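Local coordinates for nucleoporin NUP170 (Chaetomium thermophilum, PDB 5HAX), which is a scaffold nucleoporin that probably helps to build the inner ring of the nuclear pore complex, at residues E199-Q204 with I216-P221; I266-T271 with Q340-Q345; I441-T446 with F474-N479. All coordinates share one frame; numbering follows the deposited sequence.

Contact 1. Residues E199-Q204 with I216-P221; sequences EIFYQQ and INHSHP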
loop_
_atom_site.group_PDB
_atom_site.type_symbol
_atom_site.label_atom_id
_atom_site.label_comp_id
_atom_site.label_asym_id
_atom_site.label_seq_id
_atom_site.Cartn_x
_atom_site.Cartn_y
_atom_site.Cartn_z
ATOM N N GLU A 199 -15.696 -6.179 22.835
ATOM C CA GLU A 199 -14.521 -5.323 22.906
ATOM C C GLU A 199 -13.813 -5.575 24.226
ATOM O O GLU A 199 -14.462 -5.751 25.262
ATOM C CB GLU A 199 -14.888 -3.835 22.782
ATOM C CG GLU A 199 -13.686 -2.896 22.894
ATOM C CD GLU A 199 -14.013 -1.460 22.530
ATOM O OE1 GLU A 199 -15.204 -1.147 22.330
ATOM O OE2 GLU A 199 -13.071 -0.642 22.439
ATOM N N ILE A 200 -12.485 -5.606 24.181
ATOM C CA ILE A 200 -11.658 -5.752 25.373
ATOM C C ILE A 200 -11.112 -4.378 25.738
ATOM O O ILE A 200 -10.485 -3.707 24.908
ATOM C CB ILE A 200 -10.517 -6.760 25.153
ATOM C CG1 ILE A 200 -11.099 -8.166 24.975
ATOM C CG2 ILE A 200 -9.534 -6.717 26.334
ATOM C CD1 ILE A 200 -10.068 -9.271 24.940
ATOM N N PHE A 201 -11.360 -3.962 26.975
ATOM C CA PHE A 201 -10.786 -2.751 27.540
ATOM C C PHE A 201 -9.638 -3.123 28.468
ATOM O O PHE A 201 -9.651 -4.178 29.105
ATOM C CB PHE A 201 -11.834 -1.955 28.321
ATOM C CG PHE A 201 -13.044 -1.588 27.517
ATOM C CD1 PHE A 201 -13.048 -0.452 26.726
ATOM C CD2 PHE A 201 -14.182 -2.372 27.560
ATOM C CE1 PHE A 201 -14.164 -0.109 25.987
ATOM C CE2 PHE A 201 -15.299 -2.035 26.828
ATOM C CZ PHE A 201 -15.293 -0.902 26.039
ATOM N N TYR A 202 -8.640 -2.247 28.543
ATOM C CA TYR A 202 -7.586 -2.429 29.526
ATOM C C TYR A 202 -6.957 -1.084 29.856
ATOM O O TYR A 202 -6.940 -0.166 29.030
ATOM C CB TYR A 202 -6.522 -3.431 29.050
ATOM C CG TYR A 202 -5.730 -3.018 27.826
ATOM C CD1 TYR A 202 -4.547 -2.302 27.950
ATOM C CD2 TYR A 202 -6.150 -3.373 26.551
ATOM C CE1 TYR A 202 -3.814 -1.934 26.838
ATOM C CE2 TYR A 202 -5.423 -3.010 25.432
ATOM C CZ TYR A 202 -4.255 -2.292 25.581
ATOM O OH TYR A 202 -3.531 -1.928 24.471
ATOM N N GLN A 203 -6.451 -0.982 31.083
ATOM C CA GLN A 203 -5.874 0.251 31.594
ATOM C C GLN A 203 -4.707 -0.091 32.507
ATOM O O GLN A 203 -4.577 -1.220 32.990
ATOM C CB GLN A 203 -6.914 1.086 32.348
ATOM C CG GLN A 203 -7.520 0.373 33.548
ATOM C CD GLN A 203 -8.645 1.159 34.185
ATOM O OE1 GLN A 203 -8.850 2.333 33.877
ATOM N NE2 GLN A 203 -9.388 0.513 35.077
ATOM N N GLN A 204 -3.860 0.912 32.747
ATOM C CA GLN A 204 -2.650 0.691 33.532
ATOM C C GLN A 204 -2.960 0.533 35.015
ATOM O O GLN A 204 -2.393 -0.339 35.682
ATOM C CB GLN A 204 -1.669 1.845 33.313
ATOM C CG GLN A 204 -2.208 3.211 33.715
ATOM C CD GLN A 204 -1.246 4.336 33.388
ATOM O OE1 GLN A 204 -0.683 4.386 32.295
ATOM N NE2 GLN A 204 -1.045 5.240 34.339
ATOM N N ILE A 216 -16.848 -6.445 27.189
ATOM C CA ILE A 216 -18.271 -6.140 27.083
ATOM C C ILE A 216 -18.787 -6.570 25.716
ATOM O O ILE A 216 -18.058 -6.570 24.720
ATOM C CB ILE A 216 -18.568 -4.638 27.325
ATOM C CG1 ILE A 216 -18.191 -3.791 26.104
ATOM C CG2 ILE A 216 -17.850 -4.156 28.584
ATOM C CD1 ILE A 216 -18.525 -2.314 26.262
ATOM N N ASN A 217 -20.068 -6.932 25.686
ATOM C CA ASN A 217 -20.771 -7.278 24.459
ATOM C C ASN A 217 -21.479 -6.034 23.936
ATOM O O ASN A 217 -22.389 -5.513 24.590
ATOM C CB ASN A 217 -21.770 -8.404 24.730
ATOM C CG ASN A 217 -22.360 -8.995 23.461
ATOM O OD1 ASN A 217 -22.511 -8.310 22.448
ATOM N ND2 ASN A 217 -22.704 -10.276 23.516
ATOM N N HIS A 218 -21.062 -5.558 22.760
ATOM C CA HIS A 218 -21.649 -4.359 22.172
ATOM C C HIS A 218 -22.975 -4.619 21.474
ATOM O O HIS A 218 -23.657 -3.655 21.109
ATOM C CB HIS A 218 -20.679 -3.730 21.168
ATOM C CG HIS A 218 -19.600 -2.906 21.798
ATOM N ND1 HIS A 218 -19.860 -1.733 22.475
ATOM C CD2 HIS A 218 -18.257 -3.074 21.838
ATOM C CE1 HIS A 218 -18.724 -1.219 22.911
ATOM N NE2 HIS A 218 -17.736 -2.014 22.540
ATOM N N SER A 219 -23.360 -5.881 21.278
ATOM C CA SER A 219 -24.548 -6.206 20.498
ATOM C C SER A 219 -25.827 -6.242 21.325
ATOM O O SER A 219 -26.913 -6.093 20.756
ATOM C CB SER A 219 -24.354 -7.552 19.795
ATOM O OG SER A 219 -23.327 -7.462 18.824
ATOM N N HIS A 220 -25.725 -6.431 22.639
ATOM C CA HIS A 220 -26.872 -6.404 23.540
ATOM C C HIS A 220 -28.019 -7.284 23.032
ATOM O O HIS A 220 -29.150 -6.810 22.876
ATOM C CB HIS A 220 -27.348 -4.974 23.753
ATOM C CG HIS A 220 -26.267 -4.031 24.181
ATOM N ND1 HIS A 220 -25.709 -4.058 25.441
ATOM C CD2 HIS A 220 -25.646 -3.028 23.517
ATOM C CE1 HIS A 220 -24.789 -3.115 25.534
ATOM N NE2 HIS A 220 -24.730 -2.475 24.379
ATOM N N PRO A 221 -27.765 -8.562 22.774
ATOM C CA PRO A 221 -28.798 -9.422 22.191
ATOM C C PRO A 221 -29.830 -9.858 23.221
ATOM O O PRO A 221 -29.590 -9.851 24.429
ATOM C CB PRO A 221 -27.996 -10.621 21.679
ATOM C CG PRO A 221 -26.869 -10.723 22.654
ATOM C CD PRO A 221 -26.515 -9.302 23.026
#
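His-218 NE2 donates a short hydrogen bond to Glu-199 OE1 at 2.7 Å, an imidazole-carboxylate pair. The oxygen receives it on its anti lone pair, the side turned away from OE2, and lies a little out of the imidazole plane; carboxylate and ring are twisted 44° against each other. Glu-199 reaches this point on an extended chain, with CG opposite the backbone N (chi1 178°). Its other oxygen, OE2, makes a salt bridge to Arg-186, so the carboxylate is gripped at both oxygens, and its negative charge would probably polarise the imidazole. Beside this pair the backbones close a two-bond antiparallel link: Glu-199 N donates to Ile-216 O at 3.0 Å, and Ile-216 N returns the bond to Glu-199 O at 3.1 Å. Just beyond, the chain bends in an Asx turn, where Asn-217 OD1 accepts from Ser-219 N at 2.8 Å, while Asn-217 ND2 is held by Asp-196. The turn carries His-218 back toward the carboxylate.

The apolar packing lies on the same face of the sheet. Ile-216 sends CD1 against the edge of the Phe-201 ring, 3.3 Å from CE2, a tight fit. Its CG1 sits between the backbone N and carbonyl carbon (chi1 76°), in that same ring plane, and also lies over one face of the His-218 imidazole. Glu-199 CG runs beneath a face of the Phe-201 ring, 4.0 Å from its plane and displaced toward the rim. Strands 198-202 and 213-217 form a beta hairpin, the last two strands of a four-stranded antiparallel sheet that is consistent with one blade of the N-terminal beta-propeller.

Contact 2. Residues I266-T271 with Q340-Q345; sequences IEKDKT and QSMQLQ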
loop_
_atom_site.group_PDB
_atom_site.type_symbol
_atom_site.label_atom_id
_atom_site.label_comp_id
_atom_site.label_asym_id
_atom_site.label_seq_id
_atom_site.Cartn_x
_atom_site.Cartn_y
_atom_site.Cartn_z
ATOM N N ILE A 266 -25.757 -0.003 10.039
ATOM C CA ILE A 266 -26.276 -0.583 8.805
ATOM C C ILE A 266 -26.281 -2.096 8.946
ATOM O O ILE A 266 -25.365 -2.681 9.536
ATOM C CB ILE A 266 -25.448 -0.170 7.567
ATOM C CG1 ILE A 266 -25.239 1.347 7.530
ATOM C CG2 ILE A 266 -26.143 -0.646 6.290
ATOM C CD1 ILE A 266 -24.317 1.808 6.417
ATOM N N GLU A 267 -27.321 -2.725 8.404
ATOM C CA GLU A 267 -27.404 -4.179 8.296
ATOM C C GLU A 267 -27.985 -4.486 6.923
ATOM O O GLU A 267 -29.141 -4.147 6.651
ATOM C CB GLU A 267 -28.263 -4.774 9.412
ATOM C CG GLU A 267 -28.330 -6.292 9.397
ATOM C CD GLU A 267 -28.980 -6.865 10.649
ATOM O OE1 GLU A 267 -28.450 -6.642 11.759
ATOM O OE2 GLU A 267 -30.023 -7.540 10.524
ATOM N N LYS A 268 -27.186 -5.112 6.061
ATOM C CA LYS A 268 -27.554 -5.357 4.669
ATOM C C LYS A 268 -27.371 -6.839 4.373
ATOM O O LYS A 268 -26.236 -7.322 4.302
ATOM C CB LYS A 268 -26.703 -4.506 3.727
ATOM C CG LYS A 268 -27.179 -4.498 2.284
ATOM C CD LYS A 268 -26.230 -3.704 1.405
ATOM C CE LYS A 268 -26.730 -3.621 -0.027
ATOM N NZ LYS A 268 -27.984 -2.825 -0.137
ATOM N N ASP A 269 -28.478 -7.560 4.194
ATOM C CA ASP A 269 -28.407 -8.987 3.926
ATOM C C ASP A 269 -28.224 -9.242 2.432
ATOM O O ASP A 269 -28.292 -8.333 1.602
ATOM C CB ASP A 269 -29.650 -9.713 4.460
ATOM C CG ASP A 269 -30.957 -9.179 3.885
ATOM O OD1 ASP A 269 -30.952 -8.566 2.797
ATOM O OD2 ASP A 269 -32.003 -9.395 4.533
ATOM N N LYS A 270 -27.974 -10.510 2.098
ATOM C CA LYS A 270 -27.724 -10.880 0.710
ATOM C C LYS A 270 -28.908 -10.530 -0.184
ATOM O O LYS A 270 -28.717 -10.198 -1.360
ATOM C CB LYS A 270 -27.406 -12.373 0.619
ATOM C CG LYS A 270 -27.257 -12.882 -0.804
ATOM C CD LYS A 270 -26.566 -14.237 -0.862
ATOM C CE LYS A 270 -27.240 -15.262 0.029
ATOM N NZ LYS A 270 -26.732 -16.632 -0.246
ATOM N N THR A 271 -30.130 -10.599 0.350
ATOM C CA THR A 271 -31.305 -10.221 -0.429
ATOM C C THR A 271 -31.228 -8.766 -0.871
ATOM O O THR A 271 -31.568 -8.436 -2.013
ATOM C CB THR A 271 -32.572 -10.457 0.391
ATOM O OG1 THR A 271 -32.636 -11.833 0.784
ATOM C CG2 THR A 271 -33.815 -10.101 -0.413
ATOM N N GLN A 340 -25.781 5.593 7.238
ATOM C CA GLN A 340 -27.021 4.915 7.585
ATOM C C GLN A 340 -27.575 4.071 6.447
ATOM O O GLN A 340 -28.603 3.410 6.634
ATOM C CB GLN A 340 -28.081 5.936 8.027
ATOM C CG GLN A 340 -27.704 6.709 9.284
ATOM C CD GLN A 340 -27.529 5.807 10.495
ATOM O OE1 GLN A 340 -28.110 4.724 10.569
ATOM N NE2 GLN A 340 -26.716 6.250 11.450
ATOM N N SER A 341 -26.921 4.058 5.289
ATOM C CA SER A 341 -27.374 3.294 4.139
ATOM C C SER A 341 -26.161 2.731 3.417
ATOM O O SER A 341 -25.082 3.328 3.433
ATOM C CB SER A 341 -28.208 4.163 3.187
ATOM O OG SER A 341 -28.622 3.430 2.050
ATOM N N MET A 342 -26.345 1.567 2.795
ATOM C CA MET A 342 -25.307 0.912 2.011
ATOM C C MET A 342 -25.947 0.304 0.775
ATOM O O MET A 342 -27.000 -0.335 0.864
ATOM C CB MET A 342 -24.582 -0.174 2.822
ATOM C CG MET A 342 -23.619 -1.027 2.000
ATOM S SD MET A 342 -22.695 -2.215 3.001
ATOM C CE MET A 342 -21.565 -1.129 3.864
ATOM N N GLN A 343 -25.306 0.497 -0.377
ATOM C CA GLN A 343 -25.883 0.089 -1.651
ATOM C C GLN A 343 -24.809 -0.480 -2.563
ATOM O O GLN A 343 -23.719 0.090 -2.687
ATOM C CB GLN A 343 -26.573 1.275 -2.339
ATOM C CG GLN A 343 -27.225 0.931 -3.666
ATOM C CD GLN A 343 -27.905 2.127 -4.303
ATOM O OE1 GLN A 343 -28.096 3.161 -3.662
ATOM N NE2 GLN A 343 -28.271 1.993 -5.572
ATOM N N LEU A 344 -25.127 -1.601 -3.206
ATOM C CA LEU A 344 -24.257 -2.151 -4.238
ATOM C C LEU A 344 -24.353 -1.289 -5.492
ATOM O O LEU A 344 -25.418 -1.195 -6.110
ATOM C CB LEU A 344 -24.635 -3.597 -4.544
ATOM C CG LEU A 344 -23.949 -4.216 -5.767
ATOM C CD1 LEU A 344 -22.438 -4.056 -5.686
ATOM C CD2 LEU A 344 -24.323 -5.683 -5.905
ATOM N N GLN A 345 -23.239 -0.666 -5.867
ATOM C CA GLN A 345 -23.186 0.298 -6.960
ATOM C C GLN A 345 -22.486 -0.225 -8.203
ATOM O O GLN A 345 -22.959 0.016 -9.316
ATOM C CB GLN A 345 -22.468 1.573 -6.498
ATOM C CG GLN A 345 -23.209 2.376 -5.440
ATOM C CD GLN A 345 -24.335 3.210 -6.019
ATOM O OE1 GLN A 345 -24.768 2.991 -7.150
ATOM N NE2 GLN A 345 -24.809 4.179 -5.246
#
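Ile-266 lays its side chain over the backbone of Gln-340 and Ser-341: CG1 is 3.7 Å from Gln-340 C, and CD1 comes to 3.4 Å from Ser-341 O. Its other branch, CG2, meets Met-342 CB at 3.8 Å, the two side chains crossing at about a right angle. Met-342, with CG opposite its backbone N (chi1 172°), points toward strand 263-268 and also packs on Ile-251, Thr-253 and Leu-321.

Lys-268 comes across on a straight chain whose CD passes 3.8 Å from Met-342 CG; only the last torsion bends (chi4 67°). NZ thereby reaches Met-342 O at 2.9 Å, approaching from a direction tilted 30° out of the carbonyl plane. The ammonium is held further by a salt bridge to Asp-276 OD1 and a hydrogen bond to Ser-272 OG, both on helix 270-279, and Asp-276 OD1 also accepts from Leu-344 N. A methionine in place of Lys-268 would probably leave Asp-276 without its countercharge and the carbonyl of Met-342 without this donor.

No backbone-to-backbone hydrogen bond joins the segments: strand axes pass 7.1 Å apart, and Gln-340 and Ser-341 form a classic beta bulge opposite Thr-324 in their own sheet. Side-chain packing between two separate sheets is consistent with the seam between neighbouring blades of a beta-propeller.

Contact 3. Residues I441-T446 with F474-N479; sequences IEIGLT and FAVLTN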
loop_
_atom_site.group_PDB
_atom_site.type_symbol
_atom_site.label_atom_id
_atom_site.label_comp_id
_atom_site.label_asym_id
_atom_site.label_seq_id
_atom_site.Cartn_x
_atom_site.Cartn_y
_atom_site.Cartn_z
ATOM N N ILE A 441 -3.491 -19.941 3.127
ATOM C CA ILE A 441 -4.141 -19.667 4.403
ATOM C C ILE A 441 -4.418 -18.178 4.575
ATOM O O ILE A 441 -5.519 -17.783 4.960
ATOM C CB ILE A 441 -3.290 -20.209 5.575
ATOM C CG1 ILE A 441 -3.248 -21.740 5.520
ATOM C CG2 ILE A 441 -3.850 -19.741 6.920
ATOM C CD1 ILE A 441 -2.232 -22.361 6.449
ATOM N N GLU A 442 -3.427 -17.337 4.295
ATOM C CA GLU A 442 -3.546 -15.911 4.560
ATOM C C GLU A 442 -2.565 -15.163 3.669
ATOM O O GLU A 442 -1.526 -15.703 3.279
ATOM C CB GLU A 442 -3.277 -15.604 6.038
ATOM C CG GLU A 442 -3.791 -14.255 6.505
ATOM C CD GLU A 442 -3.443 -13.968 7.955
ATOM O OE1 GLU A 442 -3.011 -14.903 8.664
ATOM O OE2 GLU A 442 -3.601 -12.805 8.386
ATOM N N ILE A 443 -2.912 -13.918 3.349
ATOM C CA ILE A 443 -2.066 -13.036 2.554
ATOM C C ILE A 443 -2.047 -11.675 3.235
ATOM O O ILE A 443 -3.107 -11.107 3.520
ATOM C CB ILE A 443 -2.566 -12.914 1.100
ATOM C CG1 ILE A 443 -2.555 -14.290 0.425
ATOM C CG2 ILE A 443 -1.698 -11.928 0.315
ATOM C CD1 ILE A 443 -3.122 -14.304 -0.986
ATOM N N GLY A 444 -0.852 -11.162 3.497
ATOM C CA GLY A 444 -0.703 -9.899 4.201
ATOM C C GLY A 444 0.366 -9.031 3.574
ATOM O O GLY A 444 1.312 -9.518 2.951
ATOM N N LEU A 445 0.200 -7.724 3.752
ATOM C CA LEU A 445 1.135 -6.741 3.220
ATOM C C LEU A 445 2.361 -6.652 4.124
ATOM O O LEU A 445 2.232 -6.553 5.347
ATOM C CB LEU A 445 0.447 -5.380 3.107
ATOM C CG LEU A 445 1.256 -4.199 2.572
ATOM C CD1 LEU A 445 1.566 -4.365 1.094
ATOM C CD2 LEU A 445 0.509 -2.897 2.821
ATOM N N THR A 446 3.552 -6.691 3.518
ATOM C CA THR A 446 4.807 -6.614 4.260
ATOM C C THR A 446 5.434 -5.229 4.237
ATOM O O THR A 446 6.259 -4.927 5.106
ATOM C CB THR A 446 5.828 -7.613 3.702
ATOM O OG1 THR A 446 6.270 -7.182 2.409
ATOM C CG2 THR A 446 5.230 -9.006 3.601
ATOM N N PHE A 474 3.996 -8.775 -0.731
ATOM C CA PHE A 474 2.912 -9.470 -0.047
ATOM C C PHE A 474 3.363 -10.871 0.327
ATOM O O PHE A 474 3.897 -11.602 -0.514
ATOM C CB PHE A 474 1.666 -9.527 -0.934
ATOM C CG PHE A 474 1.322 -8.211 -1.562
ATOM C CD1 PHE A 474 0.430 -7.346 -0.950
ATOM C CD2 PHE A 474 1.911 -7.828 -2.755
ATOM C CE1 PHE A 474 0.122 -6.128 -1.524
ATOM C CE2 PHE A 474 1.608 -6.612 -3.332
ATOM C CZ PHE A 474 0.711 -5.762 -2.714
ATOM N N ALA A 475 3.152 -11.234 1.589
ATOM C CA ALA A 475 3.497 -12.557 2.091
ATOM C C ALA A 475 2.286 -13.472 1.952
ATOM O O ALA A 475 1.236 -13.208 2.548
ATOM C CB ALA A 475 3.950 -12.476 3.547
ATOM N N VAL A 476 2.435 -14.538 1.171
ATOM C CA VAL A 476 1.378 -15.519 0.944
ATOM C C VAL A 476 1.709 -16.725 1.818
ATOM O O VAL A 476 2.613 -17.504 1.504
ATOM C CB VAL A 476 1.267 -15.905 -0.534
ATOM C CG1 VAL A 476 0.159 -16.938 -0.739
ATOM C CG2 VAL A 476 1.015 -14.674 -1.385
ATOM N N LEU A 477 0.973 -16.882 2.916
ATOM C CA LEU A 477 1.180 -18.010 3.816
ATOM C C LEU A 477 0.409 -19.222 3.316
ATOM O O LEU A 477 -0.804 -19.146 3.095
ATOM C CB LEU A 477 0.734 -17.649 5.232
ATOM C CG LEU A 477 0.742 -18.781 6.268
ATOM C CD1 LEU A 477 2.162 -19.243 6.558
ATOM C CD2 LEU A 477 0.044 -18.339 7.545
ATOM N N THR A 478 1.113 -20.334 3.137
ATOM C CA THR A 478 0.510 -21.627 2.837
ATOM C C THR A 478 0.831 -22.599 3.967
ATOM O O THR A 478 1.514 -22.261 4.939
ATOM C CB THR A 478 1.008 -22.181 1.498
ATOM O OG1 THR A 478 2.364 -22.626 1.631
ATOM C CG2 THR A 478 0.919 -21.129 0.402
ATOM N N ASN A 479 0.332 -23.824 3.829
ATOM C CA ASN A 479 0.603 -24.875 4.799
ATOM C C ASN A 479 2.014 -25.433 4.684
ATOM O O ASN A 479 2.389 -26.289 5.492
ATOM C CB ASN A 479 -0.415 -26.009 4.643
ATOM C CG ASN A 479 -0.401 -26.618 3.254
ATOM O OD1 ASN A 479 -0.121 -25.936 2.268
ATOM N ND2 ASN A 479 -0.704 -27.907 3.171
#
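Ile-443 and Val-476 lie side by side and point the same way, Ile-443 CG1 resting 4.0 Å from Val-476 CG1 across a non-hydrogen-bonded antiparallel pair. On the same face, Leu-445 slants against the Phe-474 ring, its CD1 reaching 3.5 Å from CE1. Phe-474 CG stands opposite its own carbonyl carbon (chi1 -47°), which swings the ring over toward Leu-445.

Glu-442, Ala-475 and Leu-477 line the other face. There Thr-446 CG2 touches Ala-475 CB at 3.7 Å, alongside Gly-444, which has no side chain to bring. Gly-444 and Ala-475 exchange two backbone bonds. Farther along, Ile-441 and Glu-442 both face Leu-477 in a classic beta bulge: Ile-441 N donates to Leu-477 O at 2.8 Å, whereas the bond from Glu-442 N to that oxygen is weak at 3.4 Å. Ile-441 CG2 leans obliquely toward Leu-477 CD2.

Strand 440-445 is the edge of an antiparallel sheet in which 473-478 is followed by 481-487 and then by strand 50-57, from much earlier in the chain, an order consistent with the closing blade of the propeller. Strand 73-78 packs on Ala-475 and Leu-477, while Phe-386 and Phe-392 meet the Phe-474 ring.

All three contacts belong to the N-terminal beta-propeller region and follow one another along the chain without interlocking. Contact 1 lies within one blade-like sheet and contact 3 within another, whereas contact 2 bridges two sheets. Contacts 1 and 2 have centres about 26 Å apart and approach to about 9 Å at their nearest atoms; contact 3 is more remote, its centre about 30 Å from each of the others and its nearest atoms about 18 Å from contact 1 and about 21 Å from contact 2. No two contacts touch. A phosphate ion, probably from the crystallisation liquor, lies about 5 Å from the Lys-268 side chain of contact 2.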